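Local coordinates for glycerophosphoryl diester phosphodiesterase (Agrobacterium tumefaciens str. C58, PDB 3KS6), which belongs to the glycerophosphoryl diester phosphodiesterase family, a group of TIM-barrel proteins, and carries a magnesium ion in a site built of acidic side chains, at residues A[217-220]-A[221-225]. Numbering follows the deposited sequence.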
loop_
_atom_site.group_PDB
_atom_site.type_symbol
_atom_site.label_atom_id
_atom_site.label_comp_id
_atom_site.label_asym_id
_atom_site.label_seq_id
_atom_site.Cartn_x
_atom_site.Cartn_y
_atom_site.Cartn_z
ATOM N N GLN A 217 -4.855 2.773 -17.533
ATOM C CA GLN A 217 -4.829 1.798 -16.422
ATOM C C GLN A 217 -5.917 2.086 -15.384
ATOM O O GLN A 217 -6.600 1.196 -14.929
ATOM C CB GLN A 217 -3.477 1.846 -15.733
ATOM C CG GLN A 217 -2.401 1.136 -16.489
ATOM C CD GLN A 217 -1.059 1.352 -15.886
ATOM O OE1 GLN A 217 -0.755 2.422 -15.335
ATOM N NE2 GLN A 217 -0.208 0.320 -15.993
ATOM N N ILE A 218 -6.040 3.354 -15.003
ATOM C CA ILE A 218 -7.094 3.796 -14.116
ATOM C C ILE A 218 -8.468 3.476 -14.696
ATOM O O ILE A 218 -9.309 2.903 -14.003
ATOM C CB ILE A 218 -6.977 5.305 -13.787
ATOM C CG1 ILE A 218 -5.704 5.603 -12.965
ATOM C CG2 ILE A 218 -8.262 5.794 -13.065
ATOM C CD1 ILE A 218 -5.308 7.075 -12.907
ATOM N N THR A 219 -8.681 3.800 -15.975
ATOM C CA THR A 219 -9.977 3.538 -16.620
ATOM C C THR A 219 -10.247 2.029 -16.724
ATOM O O THR A 219 -11.374 1.569 -16.564
ATOM C CB THR A 219 -10.029 4.215 -18.024
ATOM O OG1 THR A 219 -9.977 5.635 -17.865
ATOM C CG2 THR A 219 -11.287 3.788 -18.755
ATOM N N LYS A 220 -9.193 1.231 -16.935
ATOM C CA LYS A 220 -9.374 -0.211 -16.982
ATOM C C LYS A 220 -9.878 -0.715 -15.622
ATOM O O LYS A 220 -10.805 -1.520 -15.548
ATOM C CB LYS A 220 -8.069 -0.893 -17.354
ATOM C CG LYS A 220 -8.065 -2.385 -17.244
ATOM C CD LYS A 220 -6.677 -2.895 -17.615
ATOM C CE LYS A 220 -6.592 -4.381 -17.461
ATOM N NZ LYS A 220 -5.231 -4.862 -17.871
ATOM N N ALA A 221 -9.249 -0.246 -14.555
ATOM C CA ALA A 221 -9.635 -0.594 -13.173
ATOM C C ALA A 221 -11.112 -0.233 -12.894
ATOM O O ALA A 221 -11.894 -1.043 -12.352
ATOM C CB ALA A 221 -8.659 0.129 -12.163
ATOM N N LEU A 222 -11.503 0.983 -13.290
ATOM C CA LEU A 222 -12.889 1.442 -13.137
ATOM C C LEU A 222 -13.867 0.640 -13.987
ATOM O O LEU A 222 -14.907 0.240 -13.488
ATOM C CB LEU A 222 -13.004 2.949 -13.403
ATOM C CG LEU A 222 -12.232 3.906 -12.485
ATOM C CD1 LEU A 222 -12.127 5.339 -13.094
ATOM C CD2 LEU A 222 -12.867 3.941 -11.044
ATOM N N ASP A 223 -13.511 0.377 -15.244
ATOM C CA ASP A 223 -14.305 -0.457 -16.156
ATOM C C ASP A 223 -14.452 -1.863 -15.648
ATOM O O ASP A 223 -15.509 -2.438 -15.759
ATOM C CB ASP A 223 -13.681 -0.528 -17.567
ATOM C CG ASP A 223 -13.891 0.751 -18.377
ATOM O OD1 ASP A 223 -14.693 1.611 -17.945
ATOM O OD2 ASP A 223 -13.231 0.872 -19.431
ATOM N N LEU A 224 -13.379 -2.442 -15.115
ATOM C CA LEU A 224 -13.478 -3.791 -14.532
ATOM C C LEU A 224 -14.330 -3.866 -13.258
ATOM O O LEU A 224 -14.908 -4.924 -12.962
ATOM C CB LEU A 224 -12.081 -4.367 -14.274
ATOM C CG LEU A 224 -11.305 -4.843 -15.489
ATOM C CD1 LEU A 224 -9.933 -5.322 -15.051
ATOM C CD2 LEU A 224 -12.069 -5.956 -16.209
ATOM N N GLY A 225 -14.424 -2.754 -12.530
ATOM C CA GLY A 225 -15.231 -2.660 -11.330
ATOM C C GLY A 225 -14.517 -3.304 -10.162
ATOM O O GLY A 225 -15.145 -3.917 -9.315
#
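Residues 217-220 and 221-225 form the last turns of one alpha-helix, where Ala221, Leu222, Asp223 and Leu224 each give their N-H to the carbonyl four residues earlier, from Ala221 N to Gln217 O at 3.0 Å through to Leu224 N to Lys220 O at 2.8 Å. The four bonds are nearly straight, 160° to 165° at the hydrogen. Gly225 N still reaches Ala221 O at 3.1 Å, but its positive phi takes the chain out of the helix.

Three pairs spaced four residues apart lie side by side along the helix. Ile218 meets Leu222 through branch methyls, CG2 to CD1 at 3.9 Å; CG2 stands anti to the backbone N of Ile218, which sets it beside the carbonyl and on the side of the following turn. Thr219 likewise turns its methyl rather than its hydroxyl to Asp223, with CG2 3.6 Å from OD2, while OG1 bonds back to the carbonyl of Pro215. The carboxylate is held from elsewhere, OD1 by His244 NE2. Lys220, its CG anti to the backbone N (chi1 171°), runs fully extended; its aliphatic chain passes alongside Leu224, with Lys220 CG 4.1 Å and Lys220 CE 4.2 Å from Leu224 CD1. Beyond this, NZ goes on to the carbonyls of Ile189 and Ala192.

This helix, 215-224, belongs to the outer layer of the TIM barrel and connects strand 206-210 to strand 228-231. Ile218, Ala221 and Leu222 pack inward on Phe229 of the latter strand, and Ile218 also touches Leu236 and Leu240, as Leu222 does Arg241 and His244, on the C-terminal helix 234-249, so the buried face of the helix lies between that strand and that helix.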